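Local coordinates for B-type Cna protein (Enterococcus faecium, PDB 6FWY) that is of unknown function but, as the thioester domain of a Gram-positive surface protein, probably helps the bacterium attach covalently to its targets, at residues D5-T10 with T263-K268; K20-I25 with N34-S39; K171-T176 with A275-A280; Y202-K207 with L216-T221. One frame throughout, in Å; residues are numbered along the deposited sequence. Where two conformers were deposited one is given.

Contact 1: D5-T10 with T263-K268; sequences DVTKPT and TTSETK
Thr264 gives its hydroxyl hydrogen to the main chain of Thr7, with OG1 2.7 Å from Thr7 O. The donor stands above the carbonyl plane, 45° out of it. This hydroxyl lies across from the backbone N of its own residue (chi1 -176°), which places the methyl between the backbone N and the carbonyl carbon, where CG2 rests 3.7 Å from Val6 CG1. One residue further on, Thr7 and Ser265 are joined twice. The amide Thr7 N donates to Ser265 O over 2.9 Å in a nearly straight bond, and the hydroxyls Thr7 OG1 and Ser265 OG meet at 3.1 Å, either of them able to act as donor. The two residues are thus held by backbone and side chain together.

These bonds extend the antiparallel pairing of the short N-terminal strand 5-6 with the long strand 258-277, whose Thr264, Glu266 and Lys268 also bond to the backbone of strand 231-250. Asp5 and Thr267 form the hydrogen-bonded pair, with Asp5 N to Thr267 O at 2.9 Å and Thr267 N to Asp5 O at 3.2 Å. Val6 and Glu266 make the next, non-hydrogen-bonded pair and share a face of the sheet. There Val6 CG2 lies 3.8 Å from Glu266 CD, against the carboxylate end of a fully extended side chain; Glu266 OE1 is itself bonded to the hydroxyl of Thr157. Val6 also touches Asn245 and Phe247 of strand 231-250. From the loop beyond Thr7, Lys8 curls back and its NZ donates to Val6 O at 2.9 Å.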
loop_
_atom_site.group_PDB
_atom_site.type_symbol
_atom_site.label_atom_id
_atom_site.label_comp_id
_atom_site.label_asym_id
_atom_site.label_seq_id
_atom_site.Cartn_x
_atom_site.Cartn_y
_atom_site.Cartn_z
ATOM N N ASP A 5 11.717 2.188 -3.135
ATOM C CA ASP A 5 12.086 0.801 -2.851
ATOM C C ASP A 5 11.282 0.322 -1.637
ATOM O O ASP A 5 11.578 0.697 -0.506
ATOM C CB ASP A 5 13.588 0.708 -2.565
ATOM C CG ASP A 5 14.445 1.090 -3.753
ATOM O OD1 ASP A 5 13.935 1.066 -4.908
ATOM O OD2 ASP A 5 15.619 1.429 -3.521
ATOM N N VAL A 6 10.256 -0.490 -1.884
ATOM C CA VAL A 6 9.410 -1.047 -0.837
ATOM C C VAL A 6 10.121 -2.263 -0.240
ATOM O O VAL A 6 10.552 -3.152 -0.979
ATOM C CB VAL A 6 8.034 -1.451 -1.392
ATOM C CG1 VAL A 6 7.139 -2.104 -0.321
ATOM C CG2 VAL A 6 7.334 -0.225 -1.990
ATOM N N THR A 7 10.244 -2.298 1.086
ATOM C CA THR A 7 10.819 -3.449 1.771
ATOM C C THR A 7 9.796 -4.579 1.738
ATOM O O THR A 7 8.629 -4.379 2.086
ATOM C CB THR A 7 11.212 -3.101 3.224
ATOM O OG1 THR A 7 12.188 -2.053 3.213
ATOM C CG2 THR A 7 11.798 -4.301 3.965
ATOM N N LYS A 8 10.230 -5.752 1.303
ATOM C CA LYS A 8 9.309 -6.870 1.134
ATOM C C LYS A 8 9.197 -7.670 2.423
ATOM O O LYS A 8 10.202 -7.860 3.116
ATOM C CB LYS A 8 9.766 -7.766 -0.026
ATOM C CG LYS A 8 9.900 -7.045 -1.366
ATOM C CD LYS A 8 8.632 -6.294 -1.774
ATOM C CE LYS A 8 8.699 -5.719 -3.186
ATOM N NZ LYS A 8 9.761 -4.689 -3.312
ATOM N N PRO A 9 7.981 -8.114 2.776
ATOM C CA PRO A 9 7.882 -9.111 3.838
ATOM C C PRO A 9 8.499 -10.423 3.379
ATOM O O PRO A 9 8.652 -10.627 2.184
ATOM C CB PRO A 9 6.384 -9.250 4.096
ATOM C CG PRO A 9 5.716 -8.656 2.931
ATOM C CD PRO A 9 6.687 -7.824 2.165
ATOM N N THR A 10 8.886 -11.269 4.316
ATOM C CA THR A 10 9.460 -12.578 4.009
ATOM C C THR A 10 8.506 -13.762 4.203
ATOM O O THR A 10 8.731 -14.816 3.585
ATOM C CB THR A 10 10.721 -12.841 4.850
ATOM O OG1 THR A 10 10.383 -12.718 6.239
ATOM C CG2 THR A 10 11.834 -11.851 4.469
ATOM N N THR A 263 1.760 -3.755 6.427
ATOM C CA THR A 263 2.468 -2.519 6.747
ATOM C C THR A 263 3.965 -2.837 6.702
ATOM O O THR A 263 4.428 -3.740 7.375
ATOM C CB THR A 263 2.017 -1.978 8.127
ATOM O OG1 THR A 263 0.603 -1.748 8.079
ATOM C CG2 THR A 263 2.719 -0.667 8.510
ATOM N N THR A 264 4.693 -2.115 5.858
ATOM C CA THR A 264 6.149 -2.256 5.730
ATOM C C THR A 264 6.771 -0.861 5.553
ATOM O O THR A 264 6.077 0.146 5.704
ATOM C CB THR A 264 6.518 -3.225 4.578
ATOM O OG1 THR A 264 7.945 -3.427 4.532
ATOM C CG2 THR A 264 5.981 -2.695 3.194
ATOM N N SER A 265 8.071 -0.796 5.280
ATOM C CA SER A 265 8.759 0.489 5.032
ATOM C C SER A 265 9.051 0.670 3.549
ATOM O O SER A 265 9.105 -0.316 2.789
ATOM C CB SER A 265 10.074 0.587 5.813
ATOM O OG SER A 265 10.840 -0.579 5.613
ATOM N N GLU A 266 9.214 1.931 3.152
ATOM C CA GLU A 266 9.647 2.305 1.811
ATOM C C GLU A 266 10.607 3.496 1.885
ATOM O O GLU A 266 10.372 4.434 2.635
ATOM C CB GLU A 266 8.436 2.661 0.929
ATOM C CG GLU A 266 8.777 3.135 -0.482
ATOM C CD GLU A 266 7.543 3.518 -1.289
ATOM O OE1 GLU A 266 6.415 3.448 -0.753
ATOM O OE2 GLU A 266 7.682 3.856 -2.500
ATOM N N THR A 267 11.675 3.445 1.094
ATOM C CA THR A 267 12.561 4.598 0.883
ATOM C C THR A 267 12.296 5.216 -0.502
ATOM O O THR A 267 12.066 4.499 -1.466
ATOM C CB THR A 267 14.046 4.221 0.976
ATOM O OG1 THR A 267 14.326 3.151 0.067
ATOM C CG2 THR A 267 14.441 3.818 2.391
ATOM N N LYS A 268 12.324 6.538 -0.577
ATOM C CA LYS A 268 12.070 7.252 -1.812
ATOM C C LYS A 268 12.735 8.619 -1.837
ATOM O O LYS A 268 12.597 9.387 -0.891
ATOM C CB LYS A 268 10.567 7.429 -2.030
ATOM C CG LYS A 268 10.205 7.962 -3.425
ATOM C CD LYS A 268 8.743 7.690 -3.745
ATOM C CE LYS A 268 8.364 8.288 -5.077
ATOM N NZ LYS A 268 7.213 7.485 -5.594
HETATM O O HOH W 1 15.240 4.734 -2.493
#

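Contact 2: K20-I25 with N34-S39; sequences KTDGYI and NEWMIS
The backbones of Thr21 and Ser39 face each other as an antiparallel hydrogen-bonded pair, Thr21 N to Ser39 O and Ser39 N to Thr21 O each spanning 3.1 Å in almost straight bonds. Strand 32-44 pairs in turn with strand 11-21 and strand 26-29, so residues 22-25 form an excursion that interrupts one side of an otherwise continuous antiparallel hairpin. The excursion begins with an ST turn: Thr21 carries OG1 opposite its backbone N (chi1 -179°), and that oxygen accepts from Gly23 N at 3.0 Å.

Where the chains separate, Asp22 is met by two side chains. Its CB lies 3.8 Å from Trp36 CZ3, approaching the six-membered ring obliquely, with the carboxylate plane turned 88° from the indole. The carboxylate is held by residues beyond the two segments, OD1 by His129 and OD2 by Asn128, and Trp36 continues onto His126 and Pro127. Ile38 supplies the second neighbour, its CG2 methyl sitting 3.6 Å from Asp22 O. Further along, the terminal methyl of Ile25 comes to the CB of Met37 in a loose apolar contact; Ile25 also packs on Tyr104 of helix 99-113, whose hydroxyl bonds to Met37 O.

A single water bridges the two chains where they have separated. It donates to Asp22 O and to Ile25 O, each 2.7 Å away, and accepts from Met37 N at 2.6 Å.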
loop_
_atom_site.group_PDB
_atom_site.type_symbol
_atom_site.label_atom_id
_atom_site.label_comp_id
_atom_site.label_asym_id
_atom_site.label_seq_id
_atom_site.Cartn_x
_atom_site.Cartn_y
_atom_site.Cartn_z
ATOM N N LYS A 20 -17.449 -18.989 7.472
ATOM C CA LYS A 20 -17.370 -19.769 6.230
ATOM C C LYS A 20 -18.711 -19.798 5.538
ATOM O O LYS A 20 -19.758 -19.591 6.161
ATOM C CB LYS A 20 -16.878 -21.202 6.418
ATOM C CG LYS A 20 -15.649 -21.393 7.240
ATOM C CD LYS A 20 -15.400 -22.858 7.549
ATOM C CE LYS A 20 -14.111 -22.940 8.367
ATOM N NZ LYS A 20 -13.679 -24.357 8.558
ATOM N N THR A 21 -18.640 -20.079 4.247
ATOM C CA THR A 21 -19.823 -20.163 3.407
ATOM C C THR A 21 -19.613 -21.183 2.293
ATOM O O THR A 21 -18.499 -21.393 1.818
ATOM C CB THR A 21 -20.191 -18.795 2.793
ATOM O OG1 THR A 21 -21.364 -18.923 1.991
ATOM C CG2 THR A 21 -19.076 -18.242 1.926
ATOM N N ASP A 22 -20.726 -21.782 1.856
ATOM C CA ASP A 22 -20.741 -22.622 0.663
ATOM C C ASP A 22 -20.804 -21.791 -0.627
ATOM O O ASP A 22 -20.754 -22.357 -1.746
ATOM C CB ASP A 22 -21.894 -23.651 0.752
ATOM C CG ASP A 22 -23.249 -23.026 1.044
ATOM O OD1 ASP A 22 -23.387 -21.781 1.046
ATOM O OD2 ASP A 22 -24.189 -23.789 1.308
ATOM N N GLY A 23 -20.951 -20.471 -0.504
ATOM C CA GLY A 23 -20.924 -19.573 -1.653
ATOM C C GLY A 23 -22.307 -19.160 -2.057
ATOM O O GLY A 23 -23.267 -19.894 -1.835
ATOM N N TYR A 24 -22.408 -17.965 -2.634
ATOM C CA TYR A 24 -23.669 -17.402 -3.134
ATOM C C TYR A 24 -23.813 -17.489 -4.661
ATOM O O TYR A 24 -24.817 -17.049 -5.211
ATOM C CB TYR A 24 -23.738 -15.935 -2.725
ATOM C CG TYR A 24 -23.827 -15.770 -1.245
ATOM C CD1 TYR A 24 -22.676 -15.707 -0.474
ATOM C CD2 TYR A 24 -25.063 -15.695 -0.609
ATOM C CE1 TYR A 24 -22.755 -15.582 0.902
ATOM C CE2 TYR A 24 -25.145 -15.540 0.759
ATOM C CZ TYR A 24 -23.987 -15.471 1.499
ATOM O OH TYR A 24 -24.093 -15.339 2.852
ATOM N N ILE A 25 -22.787 -18.036 -5.305
ATOM C CA ILE A 25 -22.684 -18.190 -6.742
ATOM C C ILE A 25 -22.056 -19.544 -7.027
ATOM O O ILE A 25 -21.567 -20.210 -6.131
ATOM C CB ILE A 25 -21.843 -17.050 -7.405
ATOM C CG1 ILE A 25 -20.386 -17.036 -6.938
ATOM C CG2 ILE A 25 -22.479 -15.681 -7.143
ATOM C CD1 ILE A 25 -19.417 -17.892 -7.719
ATOM N N ASN A 34 -21.533 -25.439 -13.152
ATOM C CA ASN A 34 -22.172 -25.090 -11.877
ATOM C C ASN A 34 -21.354 -25.533 -10.636
ATOM O O ASN A 34 -21.906 -25.912 -9.607
ATOM C CB ASN A 34 -23.611 -25.649 -11.808
ATOM C CG ASN A 34 -24.548 -24.985 -12.808
ATOM O OD1 ASN A 34 -24.492 -23.792 -13.021
ATOM N ND2 ASN A 34 -25.397 -25.790 -13.457
ATOM N N GLU A 35 -20.028 -25.475 -10.746
ATOM C CA GLU A 35 -19.132 -25.872 -9.665
ATOM C C GLU A 35 -19.252 -24.858 -8.497
ATOM O O GLU A 35 -19.277 -23.646 -8.722
ATOM C CB GLU A 35 -17.697 -25.916 -10.170
ATOM C CG GLU A 35 -16.697 -26.388 -9.143
ATOM C CD GLU A 35 -15.274 -26.480 -9.667
ATOM O OE1 GLU A 35 -15.054 -27.054 -10.768
ATOM O OE2 GLU A 35 -14.348 -26.032 -8.941
ATOM N N TRP A 36 -19.359 -25.375 -7.272
ATOM C CA TRP A 36 -19.467 -24.525 -6.077
ATOM C C TRP A 36 -18.115 -23.880 -5.780
ATOM O O TRP A 36 -17.056 -24.464 -6.051
ATOM C CB TRP A 36 -19.940 -25.299 -4.843
ATOM C CG TRP A 36 -21.376 -25.732 -4.862
ATOM C CD1 TRP A 36 -22.184 -25.930 -5.973
ATOM C CD2 TRP A 36 -22.161 -26.115 -3.734
ATOM N NE1 TRP A 36 -23.416 -26.383 -5.585
ATOM C CE2 TRP A 36 -23.438 -26.502 -4.220
ATOM C CE3 TRP A 36 -21.923 -26.155 -2.354
ATOM C CZ2 TRP A 36 -24.471 -26.920 -3.364
ATOM C CZ3 TRP A 36 -22.958 -26.569 -1.506
ATOM C CH2 TRP A 36 -24.221 -26.948 -2.025
ATOM N N MET A 37 -18.189 -22.662 -5.248
ATOM C CA MET A 37 -17.008 -21.918 -4.849
ATOM C C MET A 37 -17.112 -21.561 -3.364
ATOM O O MET A 37 -17.475 -20.445 -2.997
ATOM C CB MET A 37 -16.857 -20.684 -5.724
ATOM C CG MET A 37 -16.507 -20.999 -7.173
ATOM S SD MET A 37 -14.890 -21.759 -7.330
ATOM C CE MET A 37 -14.906 -22.382 -8.973
ATOM N N ILE A 38 -16.789 -22.550 -2.537
ATOM C CA ILE A 38 -16.866 -22.435 -1.093
ATOM C C ILE A 38 -15.607 -21.668 -0.627
ATOM O O ILE A 38 -14.610 -21.572 -1.367
ATOM C CB ILE A 38 -16.970 -23.802 -0.368
ATOM C CG1 ILE A 38 -15.602 -24.527 -0.327
ATOM C CG2 ILE A 38 -18.050 -24.682 -0.995
ATOM C CD1 ILE A 38 -15.614 -25.912 0.266
ATOM N N SER A 39 -15.680 -21.130 0.594
ATOM C CA SER A 39 -14.552 -20.415 1.167
ATOM C C SER A 39 -14.643 -20.313 2.682
ATOM O O SER A 39 -15.737 -20.358 3.271
ATOM C CB SER A 39 -14.435 -19.017 0.580
ATOM O OG SER A 39 -13.122 -18.531 0.742
HETATM O O HOH W 2 -20.530 -22.014 -4.380
#

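Contact 3: K171-T176 with A275-A280; sequences KYHTFT and AKWTRA
Two sheets of the elongated half of the molecule meet face to face here in a sandwich: strand 172-181 belongs to one, the last strand, 258-277, to the other. The axes of the short segments run roughly antiparallel, 8.3 Å apart, and side chains rather than backbone bonds fill the interval.

Phe175 lies flat over Ala275, whose CB is 3.5 Å from the centroid of the Phe175 ring and only 5° off its normal, a well-centred CH-pi contact. The far rim of the same ring points at the main chain, with Phe175 CZ 3.1 Å from Lys276 O near the ring plane, so face and edge are both used. Next to it, His173 presents a face to the CB of Trp277, which stands 3.7 Å from the imidazole centroid and is displaced toward the rim. The Trp277 CG is tucked between its backbone N and carbonyl carbon (chi1 62°), carrying the far end of the indole away from strand 172-181. The two rings barely overlap: the His173 centroid and that of the Trp277 five-membered ring are 5.1 Å apart, their planes inclined by 27°. His173 CE1 also comes within 3.4 Å of Thr278 O.

The polar ends of both rings are engaged elsewhere, which should fix their rotation. His173 ND1 bonds to Asp168 OD1, and Trp277 NE1 donates to Pro229 O. Strand 172-181 is flanked by strands 159-169 and 218-225, while Trp277 reaches from the final strand to Val224 of strand 218-225, Pro196 of a loop and Leu233 of the adjoining strand 231-250.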
loop_
_atom_site.group_PDB
_atom_site.type_symbol
_atom_site.label_atom_id
_atom_site.label_comp_id
_atom_site.label_asym_id
_atom_site.label_seq_id
_atom_site.Cartn_x
_atom_site.Cartn_y
_atom_site.Cartn_z
ATOM N N LYS A 171 24.576 36.176 10.588
ATOM C CA LYS A 171 25.822 35.836 9.899
ATOM C C LYS A 171 25.650 34.738 8.813
ATOM O O LYS A 171 26.619 34.086 8.410
ATOM C CB LYS A 171 26.863 35.421 10.941
ATOM C CG LYS A 171 27.294 36.583 11.792
ATOM C CD LYS A 171 28.257 36.145 12.872
ATOM C CE LYS A 171 29.042 37.335 13.408
ATOM N NZ LYS A 171 30.068 36.898 14.399
ATOM N N TYR A 172 24.413 34.511 8.362
ATOM C CA TYR A 172 24.114 33.390 7.464
ATOM C C TYR A 172 23.290 33.801 6.254
ATOM O O TYR A 172 22.392 34.649 6.363
ATOM C CB TYR A 172 23.348 32.306 8.224
ATOM C CG TYR A 172 24.186 31.588 9.237
ATOM C CD1 TYR A 172 25.028 30.556 8.848
ATOM C CD2 TYR A 172 24.146 31.936 10.589
ATOM C CE1 TYR A 172 25.806 29.875 9.757
ATOM C CE2 TYR A 172 24.946 31.272 11.523
ATOM C CZ TYR A 172 25.774 30.244 11.098
ATOM O OH TYR A 172 26.585 29.572 11.980
ATOM N N HIS A 173 23.607 33.183 5.108
ATOM C CA HIS A 173 22.657 33.032 4.018
ATOM C C HIS A 173 21.754 31.877 4.429
ATOM O O HIS A 173 22.264 30.820 4.789
ATOM C CB HIS A 173 23.339 32.655 2.691
ATOM C CG HIS A 173 24.366 33.636 2.210
ATOM N ND1 HIS A 173 24.045 34.913 1.798
ATOM C CD2 HIS A 173 25.704 33.502 2.025
ATOM C CE1 HIS A 173 25.143 35.529 1.398
ATOM N NE2 HIS A 173 26.161 34.693 1.521
ATOM N N THR A 174 20.433 32.075 4.387
ATOM C CA THR A 174 19.461 31.044 4.802
ATOM C C THR A 174 18.601 30.564 3.612
ATOM O O THR A 174 18.232 31.352 2.741
ATOM C CB THR A 174 18.543 31.500 5.967
ATOM O OG1 THR A 174 17.517 32.359 5.489
ATOM C CG2 THR A 174 19.337 32.213 7.058
ATOM N N PHE A 175 18.297 29.271 3.593
ATOM C CA PHE A 175 17.477 28.657 2.551
ATOM C C PHE A 175 16.454 27.746 3.227
ATOM O O PHE A 175 16.816 26.742 3.839
ATOM C CB PHE A 175 18.350 27.843 1.586
ATOM C CG PHE A 175 19.448 28.641 0.951
ATOM C CD1 PHE A 175 19.218 29.349 -0.226
ATOM C CD2 PHE A 175 20.702 28.714 1.550
ATOM C CE1 PHE A 175 20.230 30.104 -0.803
ATOM C CE2 PHE A 175 21.722 29.460 0.984
ATOM C CZ PHE A 175 21.500 30.161 -0.189
ATOM N N THR A 176 15.181 28.107 3.139
ATOM C CA THR A 176 14.103 27.324 3.740
ATOM C C THR A 176 13.433 26.447 2.683
ATOM O O THR A 176 13.238 26.870 1.555
ATOM C CB THR A 176 13.092 28.237 4.460
ATOM O OG1 THR A 176 13.802 29.022 5.421
ATOM C CG2 THR A 176 11.996 27.427 5.172
ATOM N N ALA A 275 21.060 25.291 -3.475
ATOM C CA ALA A 275 21.086 26.581 -2.797
ATOM C C ALA A 275 22.239 27.355 -3.417
ATOM O O ALA A 275 23.325 26.806 -3.593
ATOM C CB ALA A 275 21.321 26.401 -1.291
ATOM N N LYS A 276 22.011 28.623 -3.736
ATOM C CA LYS A 276 23.033 29.478 -4.336
ATOM C C LYS A 276 23.171 30.756 -3.506
ATOM O O LYS A 276 22.180 31.286 -3.038
ATOM C CB LYS A 276 22.646 29.782 -5.781
ATOM C CG LYS A 276 23.590 30.724 -6.519
ATOM C CD LYS A 276 23.344 30.709 -8.033
ATOM C CE LYS A 276 23.518 32.071 -8.715
ATOM N NZ LYS A 276 24.839 32.735 -8.488
ATOM N N TRP A 277 24.407 31.246 -3.334
ATOM C CA TRP A 277 24.683 32.485 -2.598
ATOM C C TRP A 277 25.858 33.245 -3.210
ATOM O O TRP A 277 26.721 32.661 -3.872
ATOM C CB TRP A 277 24.988 32.175 -1.124
ATOM C CG TRP A 277 26.205 31.334 -0.981
ATOM C CD1 TRP A 277 27.499 31.773 -0.833
ATOM C CD2 TRP A 277 26.270 29.907 -1.045
ATOM N NE1 TRP A 277 28.357 30.704 -0.786
ATOM C CE2 TRP A 277 27.633 29.544 -0.916
ATOM C CE3 TRP A 277 25.305 28.892 -1.198
ATOM C CZ2 TRP A 277 28.057 28.211 -0.921
ATOM C CZ3 TRP A 277 25.727 27.566 -1.206
ATOM C CH2 TRP A 277 27.092 27.238 -1.062
ATOM N N THR A 278 25.906 34.548 -2.943
ATOM C CA THR A 278 27.020 35.393 -3.369
ATOM C C THR A 278 27.619 36.080 -2.144
ATOM O O THR A 278 26.896 36.640 -1.328
ATOM C CB THR A 278 26.578 36.417 -4.442
ATOM O OG1 THR A 278 25.508 37.220 -3.949
ATOM C CG2 THR A 278 26.094 35.706 -5.678
ATOM N N ARG A 279 28.940 36.013 -2.016
ATOM C CA ARG A 279 29.648 36.622 -0.900
ATOM C C ARG A 279 29.618 38.136 -1.062
ATOM O O ARG A 279 29.941 38.672 -2.143
ATOM C CB ARG A 279 31.113 36.166 -0.857
ATOM C CG ARG A 279 31.908 36.733 0.303
ATOM C CD ARG A 279 33.194 35.969 0.561
ATOM N NE ARG A 279 33.887 36.486 1.733
ATOM C CZ ARG A 279 35.029 36.005 2.235
ATOM N NH1 ARG A 279 35.649 34.962 1.685
ATOM N NH2 ARG A 279 35.570 36.581 3.315
ATOM N N ALA A 280 29.278 38.822 0.021
ATOM C CA ALA A 280 29.266 40.281 0.044
ATOM C C ALA A 280 30.690 40.813 -0.044
ATOM O O ALA A 280 31.658 40.156 0.354
ATOM C CB ALA A 280 28.582 40.796 1.316
ATOM O OXT ALA A 280 30.917 41.925 -0.520
#

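Contact 4: Y202-K207 with L216-T221; sequences YDADGK and LNSSFT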
loop_
_atom_site.group_PDB
_atom_site.type_symbol
_atom_site.label_atom_id
_atom_site.label_comp_id
_atom_site.label_asym_id
_atom_site.label_seq_id
_atom_site.Cartn_x
_atom_site.Cartn_y
_atom_site.Cartn_z
ATOM N N TYR A 202 18.452 23.752 10.423
ATOM C CA TYR A 202 17.465 23.976 11.488
ATOM C C TYR A 202 16.084 23.443 11.121
ATOM O O TYR A 202 15.685 23.512 9.958
ATOM C CB TYR A 202 17.388 25.476 11.850
ATOM C CG TYR A 202 18.669 26.003 12.465
ATOM C CD1 TYR A 202 19.718 26.390 11.666
ATOM C CD2 TYR A 202 18.833 26.080 13.843
ATOM C CE1 TYR A 202 20.919 26.844 12.204
ATOM C CE2 TYR A 202 20.026 26.567 14.405
ATOM C CZ TYR A 202 21.075 26.914 13.567
ATOM O OH TYR A 202 22.258 27.395 14.053
ATOM N N ASP A 203 15.361 22.890 12.100
ATOM C CA ASP A 203 13.966 22.448 11.910
ATOM C C ASP A 203 13.021 23.653 11.894
ATOM O O ASP A 203 13.464 24.796 12.019
ATOM C CB ASP A 203 13.552 21.361 12.933
ATOM C CG ASP A 203 13.473 21.869 14.391
ATOM O OD1 ASP A 203 13.345 23.086 14.654
ATOM O OD2 ASP A 203 13.521 21.018 15.296
ATOM N N ALA A 204 11.725 23.389 11.745
ATOM C CA ALA A 204 10.698 24.439 11.654
ATOM C C ALA A 204 10.543 25.276 12.911
ATOM O O ALA A 204 10.035 26.386 12.830
ATOM C CB ALA A 204 9.346 23.810 11.303
ATOM N N ASP A 205 10.946 24.729 14.063
ATOM C CA ASP A 205 10.878 25.431 15.357
ATOM C C ASP A 205 12.145 26.257 15.640
ATOM O O ASP A 205 12.250 26.871 16.706
ATOM C CB ASP A 205 10.655 24.437 16.494
ATOM C CG ASP A 205 9.475 23.479 16.230
ATOM O OD1 ASP A 205 8.517 23.868 15.511
ATOM O OD2 ASP A 205 9.497 22.319 16.715
ATOM N N GLY A 206 13.106 26.265 14.710
ATOM C CA GLY A 206 14.364 27.009 14.878
ATOM C C GLY A 206 15.454 26.288 15.657
ATOM O O GLY A 206 16.448 26.889 16.008
ATOM N N LYS A 207 15.275 24.998 15.891
ATOM C CA LYS A 207 16.223 24.177 16.642
ATOM C C LYS A 207 17.129 23.430 15.665
ATOM O O LYS A 207 16.673 22.924 14.628
ATOM C CB LYS A 207 15.461 23.187 17.540
ATOM C CG LYS A 207 14.347 23.797 18.388
ATOM C CD LYS A 207 14.848 24.918 19.298
ATOM C CE LYS A 207 13.683 25.723 19.845
ATOM N NZ LYS A 207 14.098 26.670 20.912
ATOM N N LEU A 216 8.586 15.190 7.715
ATOM C CA LEU A 216 7.703 15.277 6.540
ATOM C C LEU A 216 6.506 16.160 6.861
ATOM O O LEU A 216 6.028 16.166 7.993
ATOM C CB LEU A 216 7.195 13.891 6.150
ATOM C CG LEU A 216 8.250 12.833 5.893
ATOM C CD1 LEU A 216 7.595 11.534 5.411
ATOM C CD2 LEU A 216 9.264 13.314 4.875
ATOM N N ASN A 217 6.004 16.863 5.850
ATOM C CA ASN A 217 4.911 17.833 6.015
ATOM C C ASN A 217 5.290 18.900 7.049
ATOM O O ASN A 217 4.557 19.190 8.001
ATOM C CB ASN A 217 3.593 17.120 6.327
ATOM C CG ASN A 217 3.227 16.102 5.249
ATOM O OD1 ASN A 217 3.254 16.425 4.074
ATOM N ND2 ASN A 217 2.939 14.874 5.637
ATOM N N SER A 218 6.468 19.468 6.833
ATOM C CA SER A 218 7.082 20.422 7.743
ATOM C C SER A 218 8.002 21.336 6.936
ATOM O O SER A 218 7.824 21.494 5.731
ATOM C CB SER A 218 7.863 19.654 8.825
ATOM O OG SER A 218 8.315 20.526 9.848
ATOM N N SER A 219 8.970 21.958 7.590
ATOM C CA SER A 219 10.006 22.684 6.879
ATOM C C SER A 219 11.325 22.610 7.607
ATOM O O SER A 219 11.384 22.210 8.757
ATOM C CB SER A 219 9.587 24.133 6.637
ATOM O OG SER A 219 9.090 24.731 7.800
ATOM N N PHE A 220 12.388 22.948 6.898
ATOM C CA PHE A 220 13.700 23.108 7.488
ATOM C C PHE A 220 14.439 24.222 6.780
ATOM O O PHE A 220 14.044 24.654 5.715
ATOM C CB PHE A 220 14.511 21.798 7.459
ATOM C CG PHE A 220 14.818 21.303 6.095
ATOM C CD1 PHE A 220 15.953 21.741 5.421
ATOM C CD2 PHE A 220 13.984 20.400 5.475
ATOM C CE1 PHE A 220 16.214 21.321 4.129
ATOM C CE2 PHE A 220 14.256 19.925 4.206
ATOM C CZ PHE A 220 15.370 20.406 3.520
ATOM N N THR A 221 15.529 24.667 7.392
ATOM C CA THR A 221 16.346 25.758 6.876
ATOM C C THR A 221 17.814 25.340 6.876
ATOM O O THR A 221 18.303 24.807 7.861
ATOM C CB THR A 221 16.085 27.043 7.677
ATOM O OG1 THR A 221 14.730 27.448 7.474
ATOM C CG2 THR A 221 16.991 28.178 7.231
#
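Tyr202 and Thr221 are joined by a reciprocal pair of backbone bonds, Tyr202 N to Thr221 O and Thr221 N to Tyr202 O, both 2.8 Å long. They make an antiparallel hydrogen-bonded pair, and the two chains stay alongside each other as far as Ala204 and Ser219. Against the carbonyl of Tyr202 packs Phe220, its CB 3.2 Å from Tyr202 O; CG sits between the residue's own N and carbonyl carbon (chi1 63°), and the ring is carried off to meet Tyr177 at a shallow angle. As the turn begins, the methyl of Ala204 touches two serines, CB lying 3.6 Å from Ser219 OG and 3.7 Å from Ser218 OG.

What sets Ala204 in place is the turn it belongs to, a type I beta turn from Asp203 to Gly206 that closes a tight hairpin between strands 200-203 and 208-209. Asp203 N donates to Lys207 O at 2.8 Å across its base. The side chain of Asp203 folds over the turn, so that OD1 accepts from Lys207 N at 3.0 Å, the donor standing 46° out of the carboxylate plane, and more weakly from Asp205 N, also at 3.0 Å. On the other segment, Asn217 and Ser218 form a G1 beta bulge opposite Thr179.

Tyr202 also makes a cation-pi contact with Lys223. In the five-stranded sheet, strand 218-225 lies between strands 172-181 and 200-203, with 208-209 at one edge, while Phe220 reaches Phe235 of strand 231-250.

Contacts 3 and 4 are neighbours: their centres are 17 Å apart, and Thr176 OG1 and Thr221 OG1, 2.7 Å apart, probably hydrogen-bond between strands 172-181 and 218-225. Contact 1 shares strand 258-277 with contact 3 but lies about 37 Å from it between centres, so this one long strand links the middle of the molecule to its sandwich end. Contact 2 is at the other extreme, 69 Å from contact 3 between centres and on the opposite side of the chain's centre, beside helix 99-113. There the side chain of Thr21 lies about 6 Å from a bound tetraethylene glycol, probably from the crystallisation liquor. Contact 1 falls between, 35 Å from contact 2 between centres.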